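Local coordinates for protein histidine--tRNA ligase (Thermus thermophilus HB27, PDB 4RDX) that catalyses the ATP-dependent attachment of histidine to tRNA(His), as a homodimeric class II aminoacyl-tRNA synthetase, at residues A[131-136]-A[303-308]; A[233-238]-A[266-271]; A[161-166]-A[271-276]. All blocks are in the same frame, centred on the assembly; numbering follows the deposited sequence.

In the fold
From the N terminus, strand 125-134 comes first and is joined by strand 304-310 much later, so contact 1 closes the longest loop. Within that loop the chain passes through helix 139-156 to strand 161-167, whose partner 269-275 completes contact 3. Nested deeper still, helix 233-248 meets the corner of residues 266-271 in contact 2. All three reach the same mixed sheet: contacts 1 and 3 each pair two neighbouring strands, with strand 283-290 between the pairs, and contact 2 sets helix 233-248 against the corner that leads into strand 269-275. Phe271, shared by contacts 2 and 3, packs its CZ 4.0 Å from CB of Phe307 in contact 1.

Contact 1 (A[131-136]-A[303-308]); sequences YEALGS and PGVGFA. With HIS (histidine), chain D.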
loop_
_atom_site.group_PDB
_atom_site.type_symbol
_atom_site.label_atom_id
_atom_site.label_comp_id
_atom_site.label_asym_id
_atom_site.label_seq_id
_atom_site.Cartn_x
_atom_site.Cartn_y
_atom_site.Cartn_z
ATOM N N TYR A 131 14.163 -2.730 5.756
ATOM C CA TYR A 131 14.407 -2.704 7.189
ATOM C C TYR A 131 15.671 -1.902 7.442
ATOM O O TYR A 131 16.664 -2.084 6.741
ATOM C CB TYR A 131 14.596 -4.126 7.719
ATOM C CG TYR A 131 15.157 -4.190 9.124
ATOM C CD1 TYR A 131 14.324 -4.059 10.226
ATOM C CD2 TYR A 131 16.517 -4.391 9.347
ATOM C CE1 TYR A 131 14.822 -4.120 11.511
ATOM C CE2 TYR A 131 17.027 -4.450 10.630
ATOM C CZ TYR A 131 16.174 -4.315 11.708
ATOM O OH TYR A 131 16.669 -4.376 12.990
ATOM N N GLU A 132 15.633 -1.014 8.431
ATOM C CA GLU A 132 16.820 -0.278 8.858
ATOM C C GLU A 132 16.950 -0.236 10.376
ATOM O O GLU A 132 15.986 0.003 11.091
ATOM C CB GLU A 132 16.818 1.155 8.316
ATOM C CG GLU A 132 16.753 1.269 6.805
ATOM C CD GLU A 132 17.896 0.559 6.104
ATOM O OE1 GLU A 132 19.003 0.491 6.678
ATOM O OE2 GLU A 132 17.682 0.062 4.979
ATOM N N ALA A 133 18.161 -0.485 10.855
ATOM C CA ALA A 133 18.514 -0.259 12.243
ATOM C C ALA A 133 19.503 0.894 12.254
ATOM O O ALA A 133 20.598 0.799 11.675
ATOM C CB ALA A 133 19.125 -1.502 12.852
ATOM N N LEU A 134 19.095 1.987 12.895
ATOM C CA LEU A 134 19.859 3.226 12.868
ATOM C C LEU A 134 20.288 3.667 14.262
ATOM O O LEU A 134 19.533 3.538 15.231
ATOM C CB LEU A 134 19.035 4.334 12.206
ATOM C CG LEU A 134 18.640 4.133 10.741
ATOM C CD1 LEU A 134 17.432 4.987 10.385
ATOM C CD2 LEU A 134 19.806 4.463 9.828
ATOM N N GLY A 135 21.510 4.184 14.357
ATOM C CA GLY A 135 21.987 4.783 15.589
ATOM C C GLY A 135 23.018 3.975 16.355
ATOM O O GLY A 135 23.357 4.322 17.485
ATOM N N SER A 136 23.526 2.907 15.752
ATOM C CA SER A 136 24.519 2.081 16.429
ATOM C C SER A 136 25.455 1.323 15.481
ATOM O O SER A 136 25.085 0.993 14.354
ATOM C CB SER A 136 23.831 1.123 17.407
ATOM O OG SER A 136 24.741 0.154 17.912
ATOM N N PRO A 303 25.178 5.785 12.129
ATOM C CA PRO A 303 25.520 4.506 11.527
ATOM C C PRO A 303 24.241 3.729 11.255
ATOM O O PRO A 303 23.256 3.892 11.993
ATOM C CB PRO A 303 26.383 3.830 12.593
ATOM C CG PRO A 303 25.961 4.436 13.855
ATOM C CD PRO A 303 25.474 5.805 13.560
ATOM N N GLY A 304 24.241 2.933 10.185
ATOM C CA GLY A 304 23.078 2.125 9.857
ATOM C C GLY A 304 23.368 0.743 9.318
ATOM O O GLY A 304 24.412 0.493 8.720
ATOM N N VAL A 305 22.434 -0.172 9.534
ATOM C CA VAL A 305 22.519 -1.460 8.855
ATOM C C VAL A 305 21.110 -1.842 8.459
ATOM O O VAL A 305 20.176 -1.618 9.216
ATOM C CB VAL A 305 23.184 -2.542 9.734
ATOM C CG1 VAL A 305 22.421 -2.734 11.035
ATOM C CG2 VAL A 305 23.306 -3.858 8.969
ATOM N N GLY A 306 20.939 -2.383 7.263
ATOM C CA GLY A 306 19.600 -2.734 6.842
ATOM C C GLY A 306 19.520 -3.476 5.534
ATOM O O GLY A 306 20.516 -3.592 4.830
ATOM N N PHE A 307 18.326 -3.960 5.198
ATOM C CA PHE A 307 18.153 -4.741 3.982
ATOM C C PHE A 307 16.885 -4.386 3.224
ATOM O O PHE A 307 15.974 -3.758 3.764
ATOM C CB PHE A 307 18.176 -6.239 4.297
ATOM C CG PHE A 307 17.029 -6.707 5.155
ATOM C CD1 PHE A 307 15.788 -6.982 4.597
ATOM C CD2 PHE A 307 17.200 -6.884 6.516
ATOM C CE1 PHE A 307 14.734 -7.424 5.377
ATOM C CE2 PHE A 307 16.155 -7.335 7.314
ATOM C CZ PHE A 307 14.914 -7.590 6.740
ATOM N N ALA A 308 16.845 -4.792 1.962
ATOM C CA ALA A 308 15.650 -4.652 1.147
ATOM C C ALA A 308 15.466 -5.911 0.317
ATOM O O ALA A 308 16.445 -6.500 -0.136
ATOM C CB ALA A 308 15.754 -3.433 0.247
HETATM N N HIS D . 20.514 -2.243 -2.146
HETATM C CA HIS D . 20.796 -1.915 -0.755
HETATM C C HIS D . 21.816 -2.900 -0.206
HETATM O O HIS D . 22.523 -2.611 0.757
HETATM C CB HIS D . 19.504 -1.957 0.068
HETATM C CG HIS D . 19.694 -1.581 1.511
HETATM N ND1 HIS D . 20.870 -1.087 2.012
HETATM C CD2 HIS D . 18.830 -1.648 2.549
HETATM C CE1 HIS D . 20.738 -0.855 3.298
HETATM N NE2 HIS D . 19.506 -1.182 3.661
HETATM O OXT HIS D . 21.954 -4.011 -0.718
#
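Residues 131-134 run antiparallel to 304-308 at an angle of 176°, with Tyr131-Phe307 and Ala133-Val305 as hydrogen-bonded pairs and Glu132-Gly306 and Leu134-Gly304 as non-hydrogen-bonded ones. Ala133 N meets Val305 O at 2.8 Å almost in line with its N-H (175°), and past the last pair Gly135 N still reaches Pro303 O at 3.0 Å. On the face of Tyr131 and Val305, the CB of Tyr131 sits over one face of the Phe307 ring, a CH-pi contact 3.8 Å from the ring centroid. Phe307 has CG between its backbone N and carbonyl carbon (chi1 65°), which stands the ring up beside Tyr131; the two rings are nearly parallel but slid apart, so they hardly overlap. Ala133 CB and Val305 CG1 extend this apolar row, and helix 139-156 covers it. These are central strands of the class II synthetase sheet: 125-134 closes the motif 2 hairpin, and 304-310 leads into helix 311-320 as the strand-helix of motif 3. The opposite face lines the histidine pocket. Here Glu132, bent at chi2, turns its carboxylate across Gly306 toward the bound histidine, whose NE2 gives OE2 a weak, bent hydrogen bond of 2.6 Å. Thr85 OG1 also binds OE2, and Tyr290 OH binds OE1, so both carboxylate oxygens are tethered by second residues of the pocket. Glu132 OE1 lies 3.3 Å from Gly306 CA, where glycine has no side chain.

Contact 2 (A[233-238]-A[266-271]); sequences EEARAH and YVRTAF. With HIS (histidine), chain D.
Thr269 OG1 lies at the edge of the His238 ring, and Asp142 OD2 grips both residues, bonding this hydroxyl and, weakly, His238 NE2. The contact joins helix 233-248, in the helical insertion that histidyl-tRNA synthetases carry within their class II catalytic domain, to a corner in the chain between strands 266-267 and 269-275. The nearest atom of these two segments is about 3 Å from the bound tRNA. Arg268 sits at that corner with a positive phi (56°); its CB bond points toward the helix and the chain bends at chi2. Acids lie near all three guanidinium nitrogens: NE holds a salt bridge to Asp170, the sound partner, NH1 has a long, weak pairing with Glu137, and NH2 meets Glu234 OE1 in a long salt bridge of 3.7 Å. The guanidinium lies against the first turn: Ala235 N is over one of its faces, whereas Glu234 OE1 comes at the edge, in plane, from a carboxylate turned 57° to it. Glu234 CB also touches Arg268 NH2 at 3.5 Å, and Ala235 CB packs 4.2 Å from Arg268 CG. On the next turn His238 crosses the arginine at about a right angle, with Arg268 NH1 over one face of its imidazole, 3.6 Å from His238 CG. The His238 ring points from the helix toward the corner because its CG is anti to the backbone N (chi1 -174°). At the far end of 266-271, Tyr266 belongs to the histidine pocket: its CE1 lies 3.3 Å from the ligand's carboxylate O, and the ligand's ND1 stands at the edge of the ring, in its plane.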
loop_
_atom_site.group_PDB
_atom_site.type_symbol
_atom_site.label_atom_id
_atom_site.label_comp_id
_atom_site.label_asym_id
_atom_site.label_seq_id
_atom_site.Cartn_x
_atom_site.Cartn_y
_atom_site.Cartn_z
ATOM N N GLU A 233 42.198 -3.927 10.274
ATOM C CA GLU A 233 41.919 -4.530 11.577
ATOM C C GLU A 233 40.488 -4.313 12.093
ATOM O O GLU A 233 39.840 -5.259 12.549
ATOM C CB GLU A 233 42.944 -4.043 12.600
ATOM C CG GLU A 233 44.375 -4.372 12.211
ATOM C CD GLU A 233 45.387 -3.542 12.965
ATOM O OE1 GLU A 233 44.992 -2.859 13.933
ATOM O OE2 GLU A 233 46.577 -3.568 12.584
ATOM N N GLU A 234 39.998 -3.078 12.010
ATOM C CA GLU A 234 38.657 -2.736 12.495
ATOM C C GLU A 234 37.531 -3.463 11.751
ATOM O O GLU A 234 36.704 -4.152 12.367
ATOM C CB GLU A 234 38.451 -1.219 12.430
ATOM C CG GLU A 234 39.477 -0.438 13.242
ATOM C CD GLU A 234 39.470 1.053 12.952
ATOM O OE1 GLU A 234 38.405 1.595 12.587
ATOM O OE2 GLU A 234 40.541 1.683 13.088
ATOM N N ALA A 235 37.506 -3.305 10.429
ATOM C CA ALA A 235 36.507 -3.951 9.582
ATOM C C ALA A 235 36.533 -5.468 9.760
ATOM O O ALA A 235 35.485 -6.116 9.862
ATOM C CB ALA A 235 36.737 -3.583 8.121
ATOM N N ARG A 236 37.741 -6.023 9.808
ATOM C CA ARG A 236 37.941 -7.459 9.978
ATOM C C ARG A 236 37.408 -7.981 11.315
ATOM O O ARG A 236 36.695 -8.989 11.351
ATOM C CB ARG A 236 39.422 -7.810 9.830
ATOM C CG ARG A 236 39.702 -9.298 9.718
ATOM C CD ARG A 236 41.192 -9.566 9.565
ATOM N NE ARG A 236 41.734 -8.983 8.342
ATOM C CZ ARG A 236 41.970 -9.668 7.228
ATOM N NH1 ARG A 236 41.715 -10.968 7.177
ATOM N NH2 ARG A 236 42.463 -9.053 6.162
ATOM N N ALA A 237 37.756 -7.307 12.410
ATOM C CA ALA A 237 37.272 -7.709 13.732
ATOM C C ALA A 237 35.750 -7.618 13.815
ATOM O O ALA A 237 35.089 -8.495 14.388
ATOM C CB ALA A 237 37.911 -6.855 14.816
ATOM N N HIS A 238 35.204 -6.553 13.234
ATOM C CA HIS A 238 33.759 -6.376 13.150
ATOM C C HIS A 238 33.107 -7.571 12.447
ATOM O O HIS A 238 32.151 -8.181 12.956
ATOM C CB HIS A 238 33.444 -5.086 12.396
ATOM C CG HIS A 238 31.988 -4.742 12.369
ATOM N ND1 HIS A 238 31.296 -4.355 13.495
ATOM C CD2 HIS A 238 31.094 -4.722 11.353
ATOM C CE1 HIS A 238 30.037 -4.113 13.174
ATOM N NE2 HIS A 238 29.889 -4.329 11.881
ATOM N N TYR A 266 28.545 2.740 1.653
ATOM C CA TYR A 266 28.468 1.398 2.205
ATOM C C TYR A 266 29.819 1.015 2.786
ATOM O O TYR A 266 30.849 1.167 2.128
ATOM C CB TYR A 266 28.059 0.388 1.134
ATOM C CG TYR A 266 26.643 0.549 0.630
ATOM C CD1 TYR A 266 25.569 0.042 1.345
ATOM C CD2 TYR A 266 26.381 1.190 -0.571
ATOM C CE1 TYR A 266 24.275 0.182 0.882
ATOM C CE2 TYR A 266 25.092 1.335 -1.039
ATOM C CZ TYR A 266 24.044 0.829 -0.309
ATOM O OH TYR A 266 22.760 0.970 -0.774
ATOM N N VAL A 267 29.813 0.539 4.026
ATOM C CA VAL A 267 31.036 0.101 4.685
ATOM C C VAL A 267 30.799 -1.211 5.421
ATOM O O VAL A 267 29.660 -1.550 5.746
ATOM C CB VAL A 267 31.556 1.156 5.681
ATOM C CG1 VAL A 267 32.040 2.395 4.951
ATOM C CG2 VAL A 267 30.474 1.507 6.696
ATOM N N ARG A 268 31.880 -1.946 5.674
ATOM C CA ARG A 268 31.817 -3.199 6.424
ATOM C C ARG A 268 30.855 -4.226 5.821
ATOM O O ARG A 268 30.941 -4.545 4.635
ATOM C CB ARG A 268 31.487 -2.929 7.899
ATOM C CG ARG A 268 32.694 -2.477 8.724
ATOM C CD ARG A 268 32.398 -1.237 9.560
ATOM N NE ARG A 268 33.624 -0.587 10.021
ATOM C CZ ARG A 268 34.124 -0.699 11.247
ATOM N NH1 ARG A 268 33.501 -1.433 12.159
ATOM N NH2 ARG A 268 35.247 -0.072 11.566
ATOM N N THR A 269 29.932 -4.722 6.641
ATOM C CA THR A 269 29.050 -5.828 6.265
ATOM C C THR A 269 28.235 -5.614 4.986
ATOM O O THR A 269 27.575 -4.585 4.813
ATOM C CB THR A 269 28.074 -6.180 7.412
ATOM O OG1 THR A 269 28.761 -6.118 8.668
ATOM C CG2 THR A 269 27.507 -7.575 7.214
ATOM N N ALA A 270 28.297 -6.596 4.092
ATOM C CA ALA A 270 27.412 -6.654 2.936
ATOM C C ALA A 270 26.871 -8.075 2.835
ATOM O O ALA A 270 27.584 -9.040 3.125
ATOM C CB ALA A 270 28.151 -6.269 1.663
ATOM N N PHE A 271 25.610 -8.207 2.437
ATOM C CA PHE A 271 25.002 -9.527 2.333
ATOM C C PHE A 271 23.866 -9.601 1.323
ATOM O O PHE A 271 23.221 -8.599 1.020
ATOM C CB PHE A 271 24.555 -10.046 3.704
ATOM C CG PHE A 271 23.538 -9.183 4.396
ATOM C CD1 PHE A 271 23.925 -8.049 5.098
ATOM C CD2 PHE A 271 22.198 -9.534 4.385
ATOM C CE1 PHE A 271 22.988 -7.268 5.751
ATOM C CE2 PHE A 271 21.258 -8.759 5.034
ATOM C CZ PHE A 271 21.652 -7.626 5.718
HETATM N N HIS D . 20.514 -2.243 -2.146
HETATM C CA HIS D . 20.796 -1.915 -0.755
HETATM C C HIS D . 21.816 -2.900 -0.206
HETATM O O HIS D . 22.523 -2.611 0.757
HETATM C CB HIS D . 19.504 -1.957 0.068
HETATM C CG HIS D . 19.694 -1.581 1.511
HETATM N ND1 HIS D . 20.870 -1.087 2.012
HETATM C CD2 HIS D . 18.830 -1.648 2.549
HETATM C CE1 HIS D . 20.738 -0.855 3.298
HETATM N NE2 HIS D . 19.506 -1.182 3.661
HETATM O OXT HIS D . 21.954 -4.011 -0.718
#

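Contact 3 (A[161-166]-A[271-276]); sequences LKVKLS and FEVHHE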
loop_
_atom_site.group_PDB
_atom_site.type_symbol
_atom_site.label_atom_id
_atom_site.label_comp_id
_atom_site.label_asym_id
_atom_site.label_seq_id
_atom_site.Cartn_x
_atom_site.Cartn_y
_atom_site.Cartn_z
ATOM N N LEU A 161 17.512 -21.631 0.061
ATOM C CA LEU A 161 17.969 -20.251 -0.072
ATOM C C LEU A 161 19.483 -20.216 0.088
ATOM O O LEU A 161 20.046 -21.034 0.814
ATOM C CB LEU A 161 17.332 -19.376 1.012
ATOM C CG LEU A 161 15.811 -19.362 1.182
ATOM C CD1 LEU A 161 15.444 -18.893 2.584
ATOM C CD2 LEU A 161 15.154 -18.477 0.133
ATOM N N LYS A 162 20.153 -19.279 -0.579
ATOM C CA LYS A 162 21.586 -19.107 -0.334
ATOM C C LYS A 162 21.936 -17.752 0.272
ATOM O O LYS A 162 21.836 -16.718 -0.391
ATOM C CB LYS A 162 22.428 -19.337 -1.592
ATOM C CG LYS A 162 23.923 -19.231 -1.295
ATOM C CD LYS A 162 24.756 -18.984 -2.535
ATOM C CE LYS A 162 24.877 -20.233 -3.381
ATOM N NZ LYS A 162 25.611 -19.949 -4.643
ATOM N N VAL A 163 22.356 -17.767 1.532
ATOM C CA VAL A 163 22.815 -16.556 2.198
ATOM C C VAL A 163 24.280 -16.287 1.874
ATOM O O VAL A 163 25.151 -17.109 2.156
ATOM C CB VAL A 163 22.656 -16.652 3.728
ATOM C CG1 VAL A 163 23.111 -15.357 4.389
ATOM C CG2 VAL A 163 21.214 -16.969 4.093
ATOM N N LYS A 164 24.542 -15.136 1.266
ATOM C CA LYS A 164 25.902 -14.702 0.986
ATOM C C LYS A 164 26.284 -13.582 1.941
ATOM O O LYS A 164 25.523 -12.628 2.123
ATOM C CB LYS A 164 26.030 -14.195 -0.450
ATOM C CG LYS A 164 25.689 -15.211 -1.520
ATOM C CD LYS A 164 26.044 -14.668 -2.894
ATOM C CE LYS A 164 25.826 -15.709 -3.975
ATOM N NZ LYS A 164 26.357 -15.254 -5.290
ATOM N N LEU A 165 27.463 -13.706 2.542
ATOM C CA LEU A 165 27.982 -12.703 3.463
ATOM C C LEU A 165 29.398 -12.290 3.079
ATOM O O LEU A 165 30.202 -13.119 2.646
ATOM C CB LEU A 165 27.980 -13.239 4.899
ATOM C CG LEU A 165 28.682 -12.352 5.940
ATOM C CD1 LEU A 165 27.849 -11.122 6.257
ATOM C CD2 LEU A 165 29.026 -13.125 7.207
ATOM N N SER A 166 29.694 -11.004 3.238
ATOM C CA SER A 166 31.038 -10.485 3.020
ATOM C C SER A 166 31.197 -9.094 3.626
ATOM O O SER A 166 30.338 -8.629 4.376
ATOM C CB SER A 166 31.369 -10.442 1.527
ATOM O OG SER A 166 32.766 -10.322 1.322
ATOM N N PHE A 271 25.610 -8.207 2.437
ATOM C CA PHE A 271 25.002 -9.527 2.333
ATOM C C PHE A 271 23.866 -9.601 1.323
ATOM O O PHE A 271 23.221 -8.599 1.020
ATOM C CB PHE A 271 24.555 -10.046 3.704
ATOM C CG PHE A 271 23.538 -9.183 4.396
ATOM C CD1 PHE A 271 23.925 -8.049 5.098
ATOM C CD2 PHE A 271 22.198 -9.534 4.385
ATOM C CE1 PHE A 271 22.988 -7.268 5.751
ATOM C CE2 PHE A 271 21.258 -8.759 5.034
ATOM C CZ PHE A 271 21.652 -7.626 5.718
ATOM N N GLU A 272 23.652 -10.799 0.788
ATOM C CA GLU A 272 22.590 -11.031 -0.180
ATOM C C GLU A 272 21.917 -12.357 0.127
ATOM O O GLU A 272 22.488 -13.193 0.814
ATOM C CB GLU A 272 23.160 -11.066 -1.597
ATOM C CG GLU A 272 23.757 -9.759 -2.070
ATOM C CD GLU A 272 24.510 -9.914 -3.369
ATOM O OE1 GLU A 272 24.750 -11.069 -3.777
ATOM O OE2 GLU A 272 24.861 -8.886 -3.985
ATOM N N VAL A 273 20.700 -12.548 -0.367
ATOM C CA VAL A 273 20.055 -13.859 -0.299
ATOM C C VAL A 273 19.546 -14.243 -1.682
ATOM O O VAL A 273 18.832 -13.474 -2.324
ATOM C CB VAL A 273 18.893 -13.904 0.715
ATOM C CG1 VAL A 273 18.191 -15.254 0.657
ATOM C CG2 VAL A 273 19.398 -13.631 2.120
ATOM N N HIS A 274 19.923 -15.429 -2.145
ATOM C CA HIS A 274 19.575 -15.860 -3.492
ATOM C C HIS A 274 18.651 -17.065 -3.513
ATOM O O HIS A 274 18.559 -17.816 -2.541
ATOM C CB HIS A 274 20.836 -16.182 -4.289
ATOM C CG HIS A 274 21.642 -14.972 -4.657
ATOM N ND1 HIS A 274 21.590 -14.403 -5.904
ATOM C CD2 HIS A 274 22.512 -14.234 -3.931
ATOM C CE1 HIS A 274 22.402 -13.354 -5.940
ATOM N NE2 HIS A 274 22.970 -13.232 -4.755
ATOM N N HIS A 275 17.970 -17.240 -4.639
ATOM C CA HIS A 275 17.131 -18.408 -4.855
ATOM C C HIS A 275 17.330 -18.927 -6.274
ATOM O O HIS A 275 17.473 -18.144 -7.216
ATOM C CB HIS A 275 15.658 -18.069 -4.607
ATOM C CG HIS A 275 14.783 -19.273 -4.437
ATOM N ND1 HIS A 275 14.207 -19.928 -5.502
ATOM C CD2 HIS A 275 14.395 -19.940 -3.327
ATOM C CE1 HIS A 275 13.497 -20.949 -5.056
ATOM N NE2 HIS A 275 13.596 -20.980 -3.737
ATOM N N GLU A 276 17.345 -20.248 -6.424
ATOM C CA GLU A 276 17.464 -20.863 -7.742
ATOM C C GLU A 276 16.193 -20.660 -8.555
ATOM O O GLU A 276 15.164 -20.242 -8.017
ATOM C CB GLU A 276 17.790 -22.352 -7.626
ATOM C CG GLU A 276 16.715 -23.181 -6.957
ATOM C CD GLU A 276 16.812 -23.156 -5.448
ATOM O OE1 GLU A 276 16.966 -22.060 -4.870
ATOM O OE2 GLU A 276 16.749 -24.245 -4.841
#
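Lys164 passes its extended side chain obliquely over the imidazole of His274, CE 3.6 Å from CD2, with NZ over one face of the ring. Glu272 completes the trio from the neighbouring position on the same face of the sheet: its OE1 takes a nearly straight bond of 3.0 Å from His274 NE2 (172°). OE1 lies in the imidazole plane, while NE2 approaches it from above the carboxylate plane. Glu272 OE1 also lies 3.9 Å from Lys164 CD, whereas NZ stays 4.7 Å away, not in contact, though the opposite charges probably attract. With the imidazole of His274 cut back to an alanine, Glu272 OE1 is likely to lose its N-H donor, and the Lys164 chain the ring it rests on. Beneath these side chains the backbones pair antiparallel in the class II catalytic sheet, two bonds joining Lys162 to His274 and two joining Lys164 to Glu272. The reverse face is mostly apolar around Val163, Leu165, Phe271 and Val273: Val163 CG2 meets Val273 CG2 at 4.3 Å, and Leu165 CD1 comes equally near Phe271 CB. Helix 139-156 packs on this side through Val146 against Phe271 and through Leu149 and Leu153 against Val273, while helix 233-248 covers Leu165. Farther out, Arg261 of the histidine pocket forms a salt bridge with Glu272 OE2, and Ser282 OG hydrogen-bonds His274 ND1, fixing the rotation of the imidazole from its other nitrogen.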